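Local coordinates for cytochrome c' (Rubrivivax gelatinosus, PDB 2J8W), which carries a covalently bound, high-spin heme whose iron lacks a sixth ligand and is active in electron transfer, though the exact role of the protein is unknown, at residues D87-A99 and Q107-C119. Residues are numbered along the deposited sequence; the frame is centred on the assembly and turned at random. Where two conformers were deposited one is given.
With HEC (heme c), chain C.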
loop_
_atom_site.group_PDB
_atom_site.type_symbol
_atom_site.label_atom_id
_atom_site.label_comp_id
_atom_site.label_asym_id
_atom_site.label_seq_id
_atom_site.Cartn_x
_atom_site.Cartn_y
_atom_site.Cartn_z
ATOM N N ASP A 87 5.311 13.961 -12.279
ATOM C CA ASP A 87 6.733 13.852 -12.545
ATOM C C ASP A 87 7.571 14.602 -11.526
ATOM O O ASP A 87 8.651 14.137 -11.182
ATOM C CB ASP A 87 7.044 14.439 -13.932
ATOM C CG ASP A 87 6.585 13.553 -15.086
ATOM O OD1 ASP A 87 6.274 12.363 -14.859
ATOM O OD2 ASP A 87 6.591 14.041 -16.258
ATOM N N LYS A 88 7.091 15.730 -11.031
ATOM C CA LYS A 88 7.791 16.470 -9.984
ATOM C C LYS A 88 7.859 15.620 -8.711
ATOM O O LYS A 88 8.858 15.589 -8.029
ATOM C CB LYS A 88 7.049 17.771 -9.707
ATOM C CG LYS A 88 7.717 18.718 -8.718
ATOM C CD LYS A 88 6.875 19.966 -8.482
ATOM C CE LYS A 88 7.505 20.864 -7.478
ATOM N NZ LYS A 88 8.527 21.712 -8.097
ATOM N N PHE A 89 6.762 14.955 -8.378
ATOM C CA PHE A 89 6.730 14.041 -7.236
ATOM C C PHE A 89 7.714 12.889 -7.449
ATOM O O PHE A 89 8.494 12.554 -6.542
ATOM C CB PHE A 89 5.301 13.536 -7.100
ATOM C CG PHE A 89 5.098 12.483 -6.043
ATOM C CD1 PHE A 89 5.450 12.706 -4.720
ATOM C CD2 PHE A 89 4.556 11.256 -6.387
ATOM C CE1 PHE A 89 5.243 11.740 -3.771
ATOM C CE2 PHE A 89 4.323 10.297 -5.399
ATOM C CZ PHE A 89 4.665 10.556 -4.110
ATOM N N ALA A 90 7.687 12.244 -8.608
ATOM C CA ALA A 90 8.601 11.120 -8.836
ATOM C C ALA A 90 10.072 11.540 -8.694
ATOM O O ALA A 90 10.920 10.799 -8.151
ATOM C CB ALA A 90 8.370 10.496 -10.211
ATOM N N ALA A 91 10.406 12.724 -9.172
ATOM C CA ALA A 91 11.778 13.214 -9.060
ATOM C C ALA A 91 12.181 13.429 -7.604
ATOM O O ALA A 91 13.303 13.098 -7.216
ATOM C CB ALA A 91 11.917 14.534 -9.847
ATOM N N ALA A 92 11.273 13.977 -6.803
ATOM C CA ALA A 92 11.525 14.207 -5.387
ATOM C C ALA A 92 11.672 12.879 -4.667
ATOM O O ALA A 92 12.544 12.737 -3.823
ATOM C CB ALA A 92 10.398 15.043 -4.791
ATOM N N VAL A 93 10.820 11.907 -4.984
ATOM C CA VAL A 93 10.902 10.607 -4.330
ATOM C C VAL A 93 12.213 9.922 -4.699
ATOM O O VAL A 93 12.804 9.241 -3.883
ATOM C CB VAL A 93 9.669 9.745 -4.646
ATOM C CG1 VAL A 93 9.910 8.272 -4.224
ATOM C CG2 VAL A 93 8.375 10.371 -4.053
ATOM N N ASP A 94 12.702 10.101 -5.918
ATOM C CA ASP A 94 13.990 9.543 -6.272
ATOM C C ASP A 94 15.072 10.092 -5.344
ATOM O O ASP A 94 15.963 9.360 -4.900
ATOM C CB ASP A 94 14.362 9.909 -7.718
ATOM C CG ASP A 94 13.644 9.097 -8.756
ATOM O OD1 ASP A 94 13.060 8.059 -8.413
ATOM O OD2 ASP A 94 13.721 9.510 -9.956
ATOM N N LYS A 95 15.054 11.384 -5.114
ATOM C CA LYS A 95 16.004 11.985 -4.183
ATOM C C LYS A 95 15.826 11.479 -2.764
ATOM O O LYS A 95 16.806 11.279 -2.051
ATOM C CB LYS A 95 15.880 13.494 -4.199
ATOM C CG LYS A 95 16.283 14.116 -5.485
ATOM C CD LYS A 95 16.204 15.626 -5.330
ATOM C CE LYS A 95 17.148 16.392 -6.205
ATOM N NZ LYS A 95 17.307 17.762 -5.647
ATOM N N LEU A 96 14.587 11.279 -2.343
ATOM C CA LEU A 96 14.324 10.732 -1.032
ATOM C C LEU A 96 14.892 9.350 -0.903
ATOM O O LEU A 96 15.533 9.002 0.092
ATOM C CB LEU A 96 12.823 10.717 -0.731
ATOM C CG LEU A 96 12.388 10.313 0.683
ATOM C CD1 LEU A 96 12.831 11.344 1.738
ATOM C CD2 LEU A 96 10.861 10.094 0.709
ATOM N N ASP A 97 14.674 8.523 -1.917
ATOM C CA ASP A 97 15.187 7.136 -1.943
ATOM C C ASP A 97 16.729 7.172 -1.796
ATOM O O ASP A 97 17.310 6.461 -0.991
ATOM C CB ASP A 97 14.693 6.474 -3.277
ATOM C CG ASP A 97 15.040 4.996 -3.456
ATOM O OD1 ASP A 97 16.204 4.673 -3.382
ATOM O OD2 ASP A 97 14.146 4.204 -3.822
ATOM N N ALA A 98 17.390 8.023 -2.576
ATOM C CA ALA A 98 18.835 8.121 -2.532
ATOM C C ALA A 98 19.297 8.548 -1.133
ATOM O O ALA A 98 20.286 8.035 -0.590
ATOM C CB ALA A 98 19.329 9.088 -3.599
ATOM N N ALA A 99 18.579 9.491 -0.552
ATOM C CA ALA A 99 18.902 9.987 0.780
ATOM C C ALA A 99 18.771 8.886 1.827
ATOM O O ALA A 99 19.580 8.790 2.743
ATOM C CB ALA A 99 18.047 11.177 1.130
ATOM N N GLN A 107 20.534 15.225 4.022
ATOM C CA GLN A 107 20.013 14.850 2.705
ATOM C C GLN A 107 18.575 14.346 2.834
ATOM O O GLN A 107 17.733 14.663 1.994
ATOM C CB GLN A 107 20.882 13.746 2.088
ATOM C CG GLN A 107 20.690 13.461 0.586
ATOM C CD GLN A 107 21.568 12.303 0.079
ATOM O OE1 GLN A 107 21.361 11.698 -1.051
ATOM N NE2 GLN A 107 22.542 11.960 0.925
ATOM N N ILE A 108 18.284 13.578 3.876
ATOM C CA ILE A 108 16.915 13.114 4.104
ATOM C C ILE A 108 15.986 14.279 4.345
ATOM O O ILE A 108 14.903 14.365 3.761
ATOM C CB ILE A 108 16.864 12.115 5.280
ATOM C CG1 ILE A 108 17.583 10.801 4.897
ATOM C CG2 ILE A 108 15.425 11.828 5.720
ATOM C CD1 ILE A 108 17.861 9.897 6.068
ATOM N N LYS A 109 16.418 15.183 5.206
ATOM C CA LYS A 109 15.585 16.339 5.500
ATOM C C LYS A 109 15.304 17.198 4.251
ATOM O O LYS A 109 14.160 17.628 4.017
ATOM C CB LYS A 109 16.193 17.179 6.623
ATOM C CG LYS A 109 15.343 18.360 7.027
ATOM C CD LYS A 109 15.696 18.911 8.383
ATOM C CE LYS A 109 14.736 19.987 8.790
ATOM N NZ LYS A 109 14.799 20.025 10.372
ATOM N N ALA A 110 16.331 17.418 3.424
ATOM C CA ALA A 110 16.154 18.216 2.221
ATOM C C ALA A 110 15.131 17.515 1.304
ATOM O O ALA A 110 14.258 18.128 0.713
ATOM C CB ALA A 110 17.466 18.433 1.487
ATOM N N ALA A 111 15.261 16.203 1.180
ATOM C CA ALA A 111 14.387 15.423 0.293
ATOM C C ALA A 111 12.970 15.330 0.855
ATOM O O ALA A 111 12.001 15.305 0.101
ATOM C CB ALA A 111 14.961 14.066 0.040
ATOM N N VAL A 112 12.822 15.304 2.181
ATOM C CA VAL A 112 11.484 15.379 2.786
ATOM C C VAL A 112 10.816 16.695 2.395
ATOM O O VAL A 112 9.636 16.735 2.028
ATOM C CB VAL A 112 11.549 15.215 4.304
ATOM C CG1 VAL A 112 10.264 15.702 4.995
ATOM C CG2 VAL A 112 11.848 13.780 4.669
ATOM N N GLY A 113 11.580 17.784 2.415
ATOM C CA GLY A 113 10.988 19.059 2.025
ATOM C C GLY A 113 10.563 19.100 0.577
ATOM O O GLY A 113 9.467 19.560 0.222
ATOM N N GLU A 114 11.436 18.602 -0.274
ATOM C CA GLU A 114 11.120 18.586 -1.720
ATOM C C GLU A 114 9.910 17.689 -1.982
ATOM O O GLU A 114 9.004 18.003 -2.778
ATOM C CB GLU A 114 12.356 18.107 -2.491
ATOM C CG GLU A 114 12.303 18.291 -3.987
ATOM C CD GLU A 114 13.675 18.200 -4.675
ATOM O OE1 GLU A 114 14.652 17.726 -4.062
ATOM O OE2 GLU A 114 13.771 18.585 -5.867
ATOM N N THR A 115 9.890 16.522 -1.349
ATOM C CA THR A 115 8.795 15.580 -1.563
ATOM C C THR A 115 7.476 16.170 -1.080
ATOM O O THR A 115 6.471 16.162 -1.783
ATOM C CB THR A 115 9.095 14.228 -0.892
ATOM O OG1 THR A 115 10.270 13.672 -1.457
ATOM C CG2 THR A 115 7.968 13.243 -1.114
ATOM N N GLY A 116 7.484 16.723 0.119
ATOM C CA GLY A 116 6.305 17.358 0.650
ATOM C C GLY A 116 5.796 18.490 -0.221
ATOM O O GLY A 116 4.573 18.634 -0.408
ATOM N N GLY A 117 6.708 19.284 -0.776
ATOM C CA GLY A 117 6.309 20.333 -1.730
ATOM C C GLY A 117 5.609 19.771 -2.960
ATOM O O GLY A 117 4.659 20.361 -3.484
ATOM N N ALA A 118 6.024 18.592 -3.387
ATOM C CA ALA A 118 5.374 17.962 -4.537
ATOM C C ALA A 118 3.979 17.445 -4.163
ATOM O O ALA A 118 3.053 17.482 -4.991
ATOM C CB ALA A 118 6.259 16.858 -5.071
ATOM N N CYS A 119 3.805 16.919 -2.950
ATOM C CA CYS A 119 2.464 16.514 -2.517
ATOM C C CYS A 119 1.526 17.720 -2.584
ATOM O O CYS A 119 0.464 17.656 -3.203
ATOM C CB CYS A 119 2.427 15.989 -1.081
ATOM S SG CYS A 119 3.689 14.832 -0.539
HETATM FE FE HEC C . -2.179 12.959 -2.710
HETATM C CHA HEC C . -5.418 11.944 -2.186
HETATM C CHB HEC C . -1.404 12.137 0.469
HETATM C CHC HEC C . 1.174 13.198 -3.445
HETATM C CHD HEC C . -2.922 13.657 -5.971
HETATM N NA HEC C . -3.212 12.166 -1.180
HETATM C C1A HEC C . -4.561 11.862 -1.112
HETATM C C2A HEC C . -4.914 11.443 0.218
HETATM C C3A HEC C . -3.794 11.498 0.961
HETATM C C4A HEC C . -2.718 11.934 0.090
HETATM C CMA HEC C . -3.601 11.116 2.430
HETATM C CAA HEC C . -6.311 11.037 0.677
HETATM C CBA HEC C . -6.573 9.569 0.447
HETATM C CGA HEC C . -7.950 9.216 1.090
HETATM O O1A HEC C . -8.556 10.016 1.870
HETATM O O2A HEC C . -8.552 8.122 0.860
HETATM N NB HEC C . -0.409 12.661 -1.701
HETATM C C1B HEC C . -0.364 12.476 -0.356
HETATM C C2B HEC C . 1.009 12.604 0.070
HETATM C C3B HEC C . 1.738 12.881 -1.018
HETATM C C4B HEC C . 0.853 12.916 -2.158
HETATM C CMB HEC C . 1.528 12.492 1.513
HETATM C CAB HEC C . 3.240 13.087 -1.120
HETATM C CBB HEC C . 4.127 12.212 -0.424
HETATM N NC HEC C . -1.114 13.291 -4.344
HETATM C C1C HEC C . 0.264 13.413 -4.459
HETATM C C2C HEC C . 0.654 13.853 -5.776
HETATM C C3C HEC C . -0.489 13.971 -6.496
HETATM C C4C HEC C . -1.606 13.658 -5.610
HETATM C CMC HEC C . 2.098 14.071 -6.228
HETATM C CAC HEC C . -0.657 14.395 -7.990
HETATM C CBC HEC C . 0.395 14.249 -8.879
HETATM N ND HEC C . -3.865 12.812 -3.877
HETATM C C1D HEC C . -3.952 13.233 -5.206
HETATM C C2D HEC C . -5.324 13.128 -5.650
HETATM C C3D HEC C . -6.069 12.599 -4.521
HETATM C C4D HEC C . -5.114 12.412 -3.436
HETATM C CMD HEC C . -5.864 13.497 -7.016
HETATM C CAD HEC C . -7.526 12.237 -4.475
HETATM C CBD HEC C . -7.675 10.746 -4.823
HETATM C CGD HEC C . -9.151 10.375 -4.864
HETATM O O1D HEC C . -9.551 9.694 -5.837
HETATM O O2D HEC C . -9.921 10.711 -3.893
HETATM O O HOH W 1 10.870 19.637 -6.794
HETATM O O HOH W 2 19.028 12.912 -2.116
#
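At the ring of Phe89, Ala118 CB sits by the edge near the ring plane, while Thr115 CG2 approaches obliquely, 4.1 Å from Phe89 CE1. CHC of heme c lies over one face, 4.3 Å above the ring plane and offset toward the rim; Val93 CG2, from the same helix as the ring, lies over the opposite face, likewise offset. With CG anti to the backbone N (chi1 175°), the ring is turned to the heme, Phe89 CB and CG both 3.4 Å from methyl CMC. On the other helix Cys119 SG is bonded to heme CAB, one of the two thioethers, and both helices thus touch the heme. Segments 87-99 and 107-119 belong to helices 79-102 and 105-126, consecutive members of the four-helix bundle of cytochromes c'; the segments run nearly antiparallel (162°), their axes 8.4 Å apart at the closest. Small residues allow this closeness: Ala92, Ala99, Ala111 and Ala118 point into the interface. Knobs-into-holes packing runs both ways, Leu96 entering among Ile108, Ala111, Val112 and Thr115, and Thr115 among Phe89, Ala92, Val93 and Leu96. Thr115 OG1 donates to Ala111 O (2.8 Å), which also accepts Thr115 N from the opposite face of its plane, satisfying the buried hydroxyl within its own helix. At the exposed margin a salt bridge from Lys95 NZ to Glu114 OE1 is doubtful in detail, since Lys95 CD crowds the same oxygen.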